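Local coordinates for agarase (Pseudoalteromonas fuliginea, PDB 6XJ9), which probably hydrolyses glycosidic linkages of agarose, acting as a family 50 glycoside hydrolase of a marine bacterium, at residues F459-D467 with G523-R531; S543-V553 with W560-D571. All blocks are in the same frame, centred on the assembly; numbering follows the deposited sequence. Where two conformers were deposited one is given.

Contact 1: residues F459-D467 with G523-R531; sequences FKTVSSGND and GIVINTLGR
One water oxygen is gripped by four groups across this contact: it accepts from Ser463 N and from Arg531 NH1, and donates to Asn527 OD1 and Thr528 OG1, each partner lying within 2.9 Å. The same Arg531 NH1 makes the direct bond, reaching Thr461 O at 3.1 Å with an N-H...O angle of 169°; it meets a lone pair in the carbonyl plane. A bend at chi3 (65°) brings the guanidinium edge to both this oxygen and the water. With alanine here, Thr461 O and the water would probably lose their shared donor, leaving the water less firmly placed. Thr528 OG1 donates to Ile524 O at 2.6 Å, one turn back in its own helix, while Val462 CG1 rests on that hydroxyl at 3.4 Å. Ser463 O receives a nearly straight CA-H...O contact from Ile524 CA, 3.4 Å away, and Ser463 OG accepts from Gly465 N in an ST turn. The N-to-C directions of strand 461-463 and helix 523-529 differ by 109°, their axes approaching to 7.6 Å. The strand pairs antiparallel with strand 471-473, Val462 with Met472, while Tyr594 of helix 584-609 touches Val462 and helix 537-550 packs on Thr528.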
loop_
_atom_site.group_PDB
_atom_site.type_symbol
_atom_site.label_atom_id
_atom_site.label_comp_id
_atom_site.label_asym_id
_atom_site.label_seq_id
_atom_site.Cartn_x
_atom_site.Cartn_y
_atom_site.Cartn_z
ATOM N N PHE A 459 4.921 -13.986 -48.496
ATOM C CA PHE A 459 3.822 -14.856 -48.883
ATOM C C PHE A 459 2.606 -13.994 -49.229
ATOM O O PHE A 459 2.550 -12.833 -48.853
ATOM C CB PHE A 459 3.518 -15.885 -47.785
ATOM C CG PHE A 459 3.586 -15.339 -46.382
ATOM C CD1 PHE A 459 2.583 -14.513 -45.891
ATOM C CD2 PHE A 459 4.675 -15.608 -45.571
ATOM C CE1 PHE A 459 2.659 -13.987 -44.611
ATOM C CE2 PHE A 459 4.751 -15.082 -44.290
ATOM C CZ PHE A 459 3.740 -14.275 -43.811
ATOM N N LYS A 460 1.650 -14.574 -49.964
ATOM C CA LYS A 460 0.389 -13.929 -50.290
ATOM C C LYS A 460 -0.404 -13.668 -49.013
ATOM O O LYS A 460 -0.206 -14.334 -48.000
ATOM C CB LYS A 460 -0.428 -14.851 -51.197
ATOM C CG LYS A 460 0.026 -14.920 -52.650
ATOM C CD LYS A 460 -0.509 -16.149 -53.354
ATOM C CE LYS A 460 -1.027 -15.864 -54.747
ATOM N NZ LYS A 460 0.068 -15.529 -55.681
ATOM N N THR A 461 -1.337 -12.714 -49.080
ATOM C CA THR A 461 -2.068 -12.304 -47.893
ATOM C C THR A 461 -3.570 -12.306 -48.160
ATOM O O THR A 461 -4.003 -12.327 -49.312
ATOM C CB THR A 461 -1.578 -10.938 -47.409
ATOM O OG1 THR A 461 -1.865 -9.991 -48.446
ATOM C CG2 THR A 461 -0.101 -10.950 -47.077
ATOM N N VAL A 462 -4.341 -12.331 -47.069
ATOM C CA VAL A 462 -5.782 -12.152 -47.099
ATOM C C VAL A 462 -6.116 -10.975 -46.193
ATOM O O VAL A 462 -5.300 -10.567 -45.366
ATOM C CB VAL A 462 -6.551 -13.420 -46.674
ATOM C CG1 VAL A 462 -6.604 -14.462 -47.782
ATOM C CG2 VAL A 462 -6.074 -14.009 -45.351
ATOM N N SER A 463 -7.321 -10.434 -46.363
ATOM C CA SER A 463 -7.711 -9.280 -45.578
ATOM C C SER A 463 -9.084 -9.515 -44.964
ATOM O O SER A 463 -9.847 -10.348 -45.449
ATOM C CB SER A 463 -7.698 -8.033 -46.411
ATOM O OG SER A 463 -8.305 -6.961 -45.705
ATOM N N SER A 464 -9.379 -8.767 -43.898
ATOM C CA SER A 464 -10.695 -8.796 -43.283
ATOM C C SER A 464 -11.657 -7.901 -44.063
ATOM O O SER A 464 -12.870 -7.997 -43.896
ATOM C CB SER A 464 -10.613 -8.383 -41.844
ATOM O OG SER A 464 -10.024 -7.096 -41.741
ATOM N N GLY A 465 -11.102 -7.026 -44.911
ATOM C CA GLY A 465 -11.888 -6.037 -45.629
ATOM C C GLY A 465 -11.976 -4.715 -44.867
ATOM O O GLY A 465 -12.739 -3.829 -45.254
ATOM N N ASN A 466 -11.197 -4.617 -43.778
ATOM C CA ASN A 466 -11.040 -3.406 -42.985
ATOM C C ASN A 466 -9.548 -3.146 -42.799
ATOM O O ASN A 466 -8.836 -3.981 -42.246
ATOM C CB ASN A 466 -11.780 -3.492 -41.646
ATOM N N ASP A 467 -9.095 -1.978 -43.270
ATOM C CA ASP A 467 -7.682 -1.676 -43.446
ATOM C C ASP A 467 -6.981 -1.510 -42.095
ATOM O O ASP A 467 -5.774 -1.726 -41.997
ATOM C CB ASP A 467 -7.495 -0.459 -44.357
ATOM N N GLY A 523 -14.918 -11.386 -41.531
ATOM C CA GLY A 523 -14.287 -10.490 -42.493
ATOM C C GLY A 523 -13.340 -11.198 -43.464
ATOM O O GLY A 523 -13.365 -10.929 -44.664
ATOM N N ILE A 524 -12.504 -12.102 -42.936
ATOM C CA ILE A 524 -11.520 -12.820 -43.732
ATOM C C ILE A 524 -12.250 -13.642 -44.793
ATOM O O ILE A 524 -11.788 -13.746 -45.926
ATOM C CB ILE A 524 -10.643 -13.719 -42.841
ATOM C CG1 ILE A 524 -9.772 -12.920 -41.867
ATOM C CG2 ILE A 524 -9.811 -14.681 -43.695
ATOM C CD1 ILE A 524 -8.644 -12.164 -42.537
ATOM N N VAL A 525 -13.369 -14.249 -44.390
ATOM C CA VAL A 525 -14.162 -15.112 -45.255
ATOM C C VAL A 525 -14.824 -14.238 -46.317
ATOM O O VAL A 525 -14.628 -14.464 -47.505
ATOM C CB VAL A 525 -15.202 -15.912 -44.448
ATOM C CG1 VAL A 525 -16.272 -16.530 -45.339
ATOM C CG2 VAL A 525 -14.548 -16.987 -43.585
ATOM N N ILE A 526 -15.579 -13.226 -45.867
ATOM C CA ILE A 526 -16.317 -12.354 -46.765
ATOM C C ILE A 526 -15.370 -11.799 -47.826
ATOM O O ILE A 526 -15.587 -12.011 -49.018
ATOM C CB ILE A 526 -17.067 -11.258 -45.982
ATOM C CG1 ILE A 526 -18.195 -11.867 -45.141
ATOM C CG2 ILE A 526 -17.593 -10.181 -46.925
ATOM C CD1 ILE A 526 -18.572 -11.058 -43.929
ATOM N N ASN A 527 -14.302 -11.127 -47.389
ATOM C CA ASN A 527 -13.381 -10.462 -48.303
ATOM C C ASN A 527 -12.712 -11.460 -49.248
ATOM O O ASN A 527 -12.486 -11.160 -50.418
ATOM C CB ASN A 527 -12.302 -9.682 -47.547
ATOM C CG ASN A 527 -11.401 -8.903 -48.475
ATOM O OD1 ASN A 527 -10.359 -9.405 -48.902
ATOM N ND2 ASN A 527 -11.811 -7.687 -48.813
ATOM N N THR A 528 -12.345 -12.638 -48.735
ATOM C CA THR A 528 -11.634 -13.605 -49.553
ATOM C C THR A 528 -12.567 -14.205 -50.610
ATOM O O THR A 528 -12.127 -14.472 -51.727
ATOM C CB THR A 528 -10.926 -14.652 -48.681
ATOM O OG1 THR A 528 -9.990 -13.990 -47.822
ATOM C CG2 THR A 528 -10.197 -15.696 -49.493
ATOM N N LEU A 529 -13.844 -14.425 -50.258
ATOM C CA LEU A 529 -14.817 -15.005 -51.180
ATOM C C LEU A 529 -14.927 -14.145 -52.439
ATOM O O LEU A 529 -15.260 -14.654 -53.511
ATOM C CB LEU A 529 -16.186 -15.114 -50.496
ATOM C CG LEU A 529 -16.403 -16.325 -49.587
ATOM C CD1 LEU A 529 -17.624 -16.131 -48.702
ATOM C CD2 LEU A 529 -16.542 -17.604 -50.398
ATOM N N GLY A 530 -14.635 -12.844 -52.288
ATOM C CA GLY A 530 -14.809 -11.859 -53.346
ATOM C C GLY A 530 -13.638 -11.838 -54.324
ATOM O O GLY A 530 -13.647 -11.060 -55.283
ATOM N N ARG A 531 -12.647 -12.707 -54.075
ATOM C CA ARG A 531 -11.404 -12.738 -54.831
ATOM C C ARG A 531 -11.329 -14.007 -55.682
ATOM O O ARG A 531 -12.156 -14.913 -55.547
ATOM C CB ARG A 531 -10.201 -12.555 -53.893
ATOM C CG ARG A 531 -10.272 -11.298 -53.033
ATOM C CD ARG A 531 -9.217 -11.198 -51.949
ATOM N NE ARG A 531 -7.887 -11.084 -52.526
ATOM C CZ ARG A 531 -6.736 -11.258 -51.884
ATOM N NH1 ARG A 531 -6.718 -11.575 -50.600
ATOM N NH2 ARG A 531 -5.594 -11.122 -52.542
HETATM O O HOH W 1 -8.698 -11.664 -48.627
#

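Contact 2: residues S543-V553 with W560-D571; sequences SRLMKEKYTDV and WHLNLASWAEFD
The indole of Trp567 is sandwiched between two aliphatic groups in a double CH-pi arrangement. It bridges two nearly antiparallel helices, 543-550 and 567-571 (148°), linked through helix 553-560 and a loop. Lys547 CG sits 3.5 Å from the centroid of the Trp567 six-membered ring, only 9° off the normal, and Val553 CB covers the opposite face, 3.8 Å from the five-membered centroid. At the edge lie Tyr550 CB and Phe570 CD2, and Trp567 CZ3 in turn lies over a face of Phe570. Trp567 NE1 gives a weak bond to Thr551 O, just past the end of the first helix. The bent chain of Met546 puts SD 3.7 Å from Trp560 CZ2, an oblique Met-aromatic contact, and its CG against Phe570 CZ. Asp586 OD2 of helix 584-609 gives the polar ends of Trp560 and Tyr550, NE1 and OH, a common acceptor. At the Asp571 end, the carboxylate takes two partners on separate oxygens. The extended chain of Lys547, having crossed the indole, brings NZ to the syn lone pair of OD2 in a 2.7 Å salt bridge, while Ser543 OG, also at 2.7 Å, approaches OD1 from 52° above the carboxylate plane.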
loop_
_atom_site.group_PDB
_atom_site.type_symbol
_atom_site.label_atom_id
_atom_site.label_comp_id
_atom_site.label_asym_id
_atom_site.label_seq_id
_atom_site.Cartn_x
_atom_site.Cartn_y
_atom_site.Cartn_z
ATOM N N SER A 543 -13.401 -22.510 -52.314
ATOM C CA SER A 543 -14.128 -23.057 -53.453
ATOM C C SER A 543 -14.254 -24.574 -53.328
ATOM O O SER A 543 -15.325 -25.122 -53.573
ATOM C CB SER A 543 -13.461 -22.661 -54.739
ATOM O OG SER A 543 -13.650 -21.274 -54.994
ATOM N N ARG A 544 -13.154 -25.236 -52.928
ATOM C CA ARG A 544 -13.087 -26.683 -52.778
ATOM C C ARG A 544 -14.155 -27.162 -51.792
ATOM O O ARG A 544 -14.901 -28.090 -52.103
ATOM C CB ARG A 544 -11.667 -27.101 -52.378
ATOM C CG ARG A 544 -11.364 -28.583 -52.542
ATOM C CD ARG A 544 -10.025 -29.030 -51.988
ATOM N NE ARG A 544 -9.883 -28.946 -50.533
ATOM C CZ ARG A 544 -10.486 -29.730 -49.638
ATOM N NH1 ARG A 544 -10.259 -29.546 -48.347
ATOM N NH2 ARG A 544 -11.324 -30.681 -50.025
ATOM N N LEU A 545 -14.256 -26.478 -50.638
ATOM C CA LEU A 545 -15.090 -26.896 -49.517
ATOM C C LEU A 545 -16.571 -26.714 -49.827
ATOM O O LEU A 545 -17.398 -27.516 -49.383
ATOM C CB LEU A 545 -14.710 -26.107 -48.255
ATOM C CG LEU A 545 -13.354 -26.468 -47.653
ATOM C CD1 LEU A 545 -12.928 -25.459 -46.589
ATOM C CD2 LEU A 545 -13.388 -27.875 -47.079
ATOM N N MET A 546 -16.908 -25.631 -50.536
ATOM C CA MET A 546 -18.300 -25.349 -50.855
ATOM C C MET A 546 -18.811 -26.299 -51.947
ATOM O O MET A 546 -19.970 -26.709 -51.914
ATOM C CB MET A 546 -18.477 -23.886 -51.274
ATOM C CG MET A 546 -18.313 -22.908 -50.107
ATOM S SD MET A 546 -19.529 -23.208 -48.788
ATOM C CE MET A 546 -18.582 -24.213 -47.642
ATOM N N LYS A 547 -17.941 -26.639 -52.910
ATOM C CA LYS A 547 -18.257 -27.594 -53.967
ATOM C C LYS A 547 -18.399 -28.990 -53.363
ATOM O O LYS A 547 -19.241 -29.777 -53.793
ATOM C CB LYS A 547 -17.161 -27.628 -55.038
ATOM C CG LYS A 547 -17.085 -26.416 -55.957
ATOM C CD LYS A 547 -15.899 -26.467 -56.897
ATOM C CE LYS A 547 -15.734 -25.196 -57.697
ATOM N NZ LYS A 547 -14.371 -25.086 -58.261
ATOM N N GLU A 548 -17.565 -29.289 -52.363
ATOM C CA GLU A 548 -17.654 -30.557 -51.662
ATOM C C GLU A 548 -19.000 -30.654 -50.945
ATOM O O GLU A 548 -19.579 -31.734 -50.882
ATOM C CB GLU A 548 -16.486 -30.713 -50.686
ATOM C CG GLU A 548 -16.524 -32.008 -49.895
ATOM C CD GLU A 548 -15.662 -32.018 -48.642
ATOM O OE1 GLU A 548 -15.452 -30.937 -48.050
ATOM O OE2 GLU A 548 -15.205 -33.106 -48.255
ATOM N N LYS A 549 -19.497 -29.518 -50.430
ATOM C CA LYS A 549 -20.720 -29.489 -49.640
ATOM C C LYS A 549 -21.958 -29.445 -50.537
ATOM O O LYS A 549 -22.974 -30.048 -50.197
ATOM C CB LYS A 549 -20.722 -28.340 -48.621
ATOM C CG LYS A 549 -22.080 -27.989 -48.013
ATOM C CD LYS A 549 -22.024 -27.280 -46.660
ATOM C CE LYS A 549 -23.377 -26.797 -46.182
ATOM N NZ LYS A 549 -23.303 -26.121 -44.863
ATOM N N TYR A 550 -21.881 -28.719 -51.660
ATOM C CA TYR A 550 -23.086 -28.366 -52.399
ATOM C C TYR A 550 -23.193 -29.079 -53.743
ATOM O O TYR A 550 -24.265 -29.066 -54.349
ATOM C CB TYR A 550 -23.215 -26.852 -52.568
ATOM C CG TYR A 550 -23.614 -26.149 -51.302
ATOM C CD1 TYR A 550 -24.894 -26.285 -50.785
ATOM C CD2 TYR A 550 -22.698 -25.384 -50.595
ATOM C CE1 TYR A 550 -25.259 -25.656 -49.606
ATOM C CE2 TYR A 550 -23.049 -24.748 -49.417
ATOM C CZ TYR A 550 -24.333 -24.883 -48.924
ATOM O OH TYR A 550 -24.690 -24.259 -47.766
ATOM N N THR A 551 -22.086 -29.666 -54.210
ATOM C CA THR A 551 -22.052 -30.372 -55.484
ATOM C C THR A 551 -22.298 -29.378 -56.616
ATOM O O THR A 551 -21.372 -29.032 -57.343
ATOM C CB THR A 551 -23.022 -31.565 -55.500
ATOM O OG1 THR A 551 -22.908 -32.273 -54.262
ATOM C CG2 THR A 551 -22.788 -32.508 -56.661
ATOM N N ASP A 552 -23.555 -28.924 -56.736
ATOM C CA ASP A 552 -23.982 -27.975 -57.753
ATOM C C ASP A 552 -24.107 -26.591 -57.123
ATOM O O ASP A 552 -24.488 -26.475 -55.960
ATOM C CB ASP A 552 -25.337 -28.370 -58.349
ATOM C CG ASP A 552 -25.462 -29.838 -58.722
ATOM O OD1 ASP A 552 -24.567 -30.334 -59.439
ATOM O OD2 ASP A 552 -26.455 -30.471 -58.296
ATOM N N VAL A 553 -23.820 -25.553 -57.916
ATOM C CA VAL A 553 -23.844 -24.178 -57.441
ATOM C C VAL A 553 -25.263 -23.811 -57.007
ATOM O O VAL A 553 -25.441 -23.070 -56.045
ATOM C CB VAL A 553 -23.238 -23.199 -58.472
ATOM C CG1 VAL A 553 -24.157 -22.918 -59.654
ATOM C CG2 VAL A 553 -22.760 -21.899 -57.837
ATOM N N TRP A 560 -27.347 -19.187 -49.832
ATOM C CA TRP A 560 -26.697 -17.890 -49.702
ATOM C C TRP A 560 -27.568 -16.763 -50.269
ATOM O O TRP A 560 -27.243 -15.587 -50.081
ATOM C CB TRP A 560 -25.305 -17.914 -50.364
ATOM C CG TRP A 560 -24.251 -18.749 -49.691
ATOM C CD1 TRP A 560 -24.434 -19.827 -48.871
ATOM C CD2 TRP A 560 -22.821 -18.584 -49.811
ATOM N NE1 TRP A 560 -23.226 -20.337 -48.468
ATOM C CE2 TRP A 560 -22.217 -19.601 -49.038
ATOM C CE3 TRP A 560 -21.994 -17.681 -50.489
ATOM C CZ2 TRP A 560 -20.830 -19.723 -48.918
ATOM C CZ3 TRP A 560 -20.624 -17.814 -50.390
ATOM C CH2 TRP A 560 -20.052 -18.821 -49.609
ATOM N N HIS A 561 -28.669 -17.138 -50.937
ATOM C CA HIS A 561 -29.596 -16.231 -51.606
ATOM C C HIS A 561 -28.879 -15.446 -52.702
ATOM O O HIS A 561 -28.958 -14.223 -52.750
ATOM C CB HIS A 561 -30.348 -15.337 -50.608
ATOM C CG HIS A 561 -31.680 -14.874 -51.099
ATOM N ND1 HIS A 561 -32.680 -15.757 -51.472
ATOM C CD2 HIS A 561 -32.190 -13.635 -51.268
ATOM C CE1 HIS A 561 -33.745 -15.080 -51.854
ATOM N NE2 HIS A 561 -33.468 -13.776 -51.741
ATOM N N LEU A 562 -28.178 -16.176 -53.574
ATOM C CA LEU A 562 -27.459 -15.586 -54.687
ATOM C C LEU A 562 -27.976 -16.182 -55.992
ATOM O O LEU A 562 -28.835 -17.060 -55.981
ATOM C CB LEU A 562 -25.961 -15.846 -54.504
ATOM C CG LEU A 562 -25.332 -15.147 -53.299
ATOM C CD1 LEU A 562 -23.887 -15.580 -53.104
ATOM C CD2 LEU A 562 -25.436 -13.636 -53.435
ATOM N N ASN A 563 -27.432 -15.678 -57.103
ATOM C CA ASN A 563 -27.798 -16.071 -58.449
ATOM C C ASN A 563 -26.517 -16.203 -59.266
ATOM O O ASN A 563 -26.392 -15.611 -60.336
ATOM C CB ASN A 563 -28.771 -15.068 -59.079
ATOM C CG ASN A 563 -30.159 -15.114 -58.469
ATOM O OD1 ASN A 563 -30.803 -16.164 -58.445
ATOM N ND2 ASN A 563 -30.638 -13.978 -57.985
ATOM N N LEU A 564 -25.560 -16.969 -58.730
ATOM C CA LEU A 564 -24.322 -17.249 -59.437
ATOM C C LEU A 564 -24.633 -18.167 -60.619
ATOM O O LEU A 564 -25.359 -19.148 -60.470
ATOM C CB LEU A 564 -23.328 -17.910 -58.475
ATOM C CG LEU A 564 -22.967 -17.119 -57.217
ATOM C CD1 LEU A 564 -22.174 -17.987 -56.251
ATOM C CD2 LEU A 564 -22.187 -15.863 -57.571
ATOM N N ALA A 565 -24.059 -17.839 -61.781
ATOM C CA ALA A 565 -24.316 -18.560 -63.018
ATOM C C ALA A 565 -23.598 -19.909 -63.011
ATOM O O ALA A 565 -24.111 -20.889 -63.548
ATOM C CB ALA A 565 -23.898 -17.719 -64.198
ATOM N N SER A 566 -22.410 -19.950 -62.396
ATOM C CA SER A 566 -21.554 -21.122 -62.480
ATOM C C SER A 566 -20.561 -21.146 -61.320
ATOM O O SER A 566 -20.325 -20.128 -60.668
ATOM C CB SER A 566 -20.827 -21.154 -63.800
ATOM O OG SER A 566 -19.758 -20.221 -63.800
ATOM N N TRP A 567 -19.966 -22.324 -61.095
ATOM C CA TRP A 567 -18.881 -22.459 -60.137
ATOM C C TRP A 567 -17.720 -21.559 -60.549
ATOM O O TRP A 567 -17.068 -20.961 -59.697
ATOM C CB TRP A 567 -18.469 -23.925 -59.964
ATOM C CG TRP A 567 -19.344 -24.651 -58.990
ATOM C CD1 TRP A 567 -20.165 -25.711 -59.247
ATOM C CD2 TRP A 567 -19.515 -24.339 -57.596
ATOM N NE1 TRP A 567 -20.823 -26.090 -58.109
ATOM C CE2 TRP A 567 -20.441 -25.269 -57.078
ATOM C CE3 TRP A 567 -18.969 -23.376 -56.734
ATOM C CZ2 TRP A 567 -20.840 -25.254 -55.741
ATOM C CZ3 TRP A 567 -19.358 -23.367 -55.413
ATOM C CH2 TRP A 567 -20.282 -24.295 -54.924
ATOM N N ALA A 568 -17.504 -21.438 -61.865
ATOM C CA ALA A 568 -16.497 -20.543 -62.411
ATOM C C ALA A 568 -16.744 -19.107 -61.957
ATOM O O ALA A 568 -15.788 -18.363 -61.741
ATOM C CB ALA A 568 -16.459 -20.644 -63.915
ATOM N N GLU A 569 -18.021 -18.713 -61.843
ATOM C CA GLU A 569 -18.362 -17.403 -61.311
ATOM C C GLU A 569 -17.941 -17.348 -59.841
ATOM O O GLU A 569 -17.267 -16.410 -59.423
ATOM C CB GLU A 569 -19.853 -17.076 -61.481
ATOM C CG GLU A 569 -20.175 -15.596 -61.295
ATOM C CD GLU A 569 -21.644 -15.192 -61.271
ATOM O OE1 GLU A 569 -22.463 -15.866 -61.930
ATOM O OE2 GLU A 569 -21.972 -14.196 -60.591
ATOM N N PHE A 570 -18.324 -18.385 -59.081
ATOM C CA PHE A 570 -18.060 -18.449 -57.652
ATOM C C PHE A 570 -16.561 -18.308 -57.402
ATOM O O PHE A 570 -16.135 -17.508 -56.566
ATOM C CB PHE A 570 -18.643 -19.725 -57.040
ATOM C CG PHE A 570 -18.398 -19.859 -55.558
ATOM C CD1 PHE A 570 -19.383 -19.520 -54.642
ATOM C CD2 PHE A 570 -17.169 -20.296 -55.077
ATOM C CE1 PHE A 570 -19.148 -19.626 -53.278
ATOM C CE2 PHE A 570 -16.937 -20.406 -53.713
ATOM C CZ PHE A 570 -17.926 -20.067 -52.816
ATOM N N ASP A 571 -15.783 -19.078 -58.173
ATOM C CA ASP A 571 -14.336 -19.158 -58.081
ATOM C C ASP A 571 -13.698 -17.811 -58.404
ATOM O O ASP A 571 -12.693 -17.441 -57.795
ATOM C CB ASP A 571 -13.802 -20.259 -59.000
ATOM C CG ASP A 571 -14.158 -21.657 -58.521
ATOM O OD1 ASP A 571 -14.783 -21.763 -57.438
ATOM O OD2 ASP A 571 -13.810 -22.628 -59.230
#

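How the contacts relate
From the N terminus, strand 461-463 comes first, and contact 1 closes a loop of 55 intervening residues, including strand 471-473 and helix 478-495, when helix 523-529 returns to it. Helix 537-550 follows, and contact 2 closes a much tighter loop, with just six helical residues between its segments. The two are in series, neither nested nor crossed, with centres about 18 Å apart. They meet through Leu529: its CD2 lies 3.7 Å from Phe570 CZ, and its CD1 lies 3.7 Å from Trp560 CH2. Lys539 also spans them, bonding to carbonyls of Leu529, Arg531 and Phe570. Helix 584-609 touches both the strand and helix of contact 1 and the helices of contact 2.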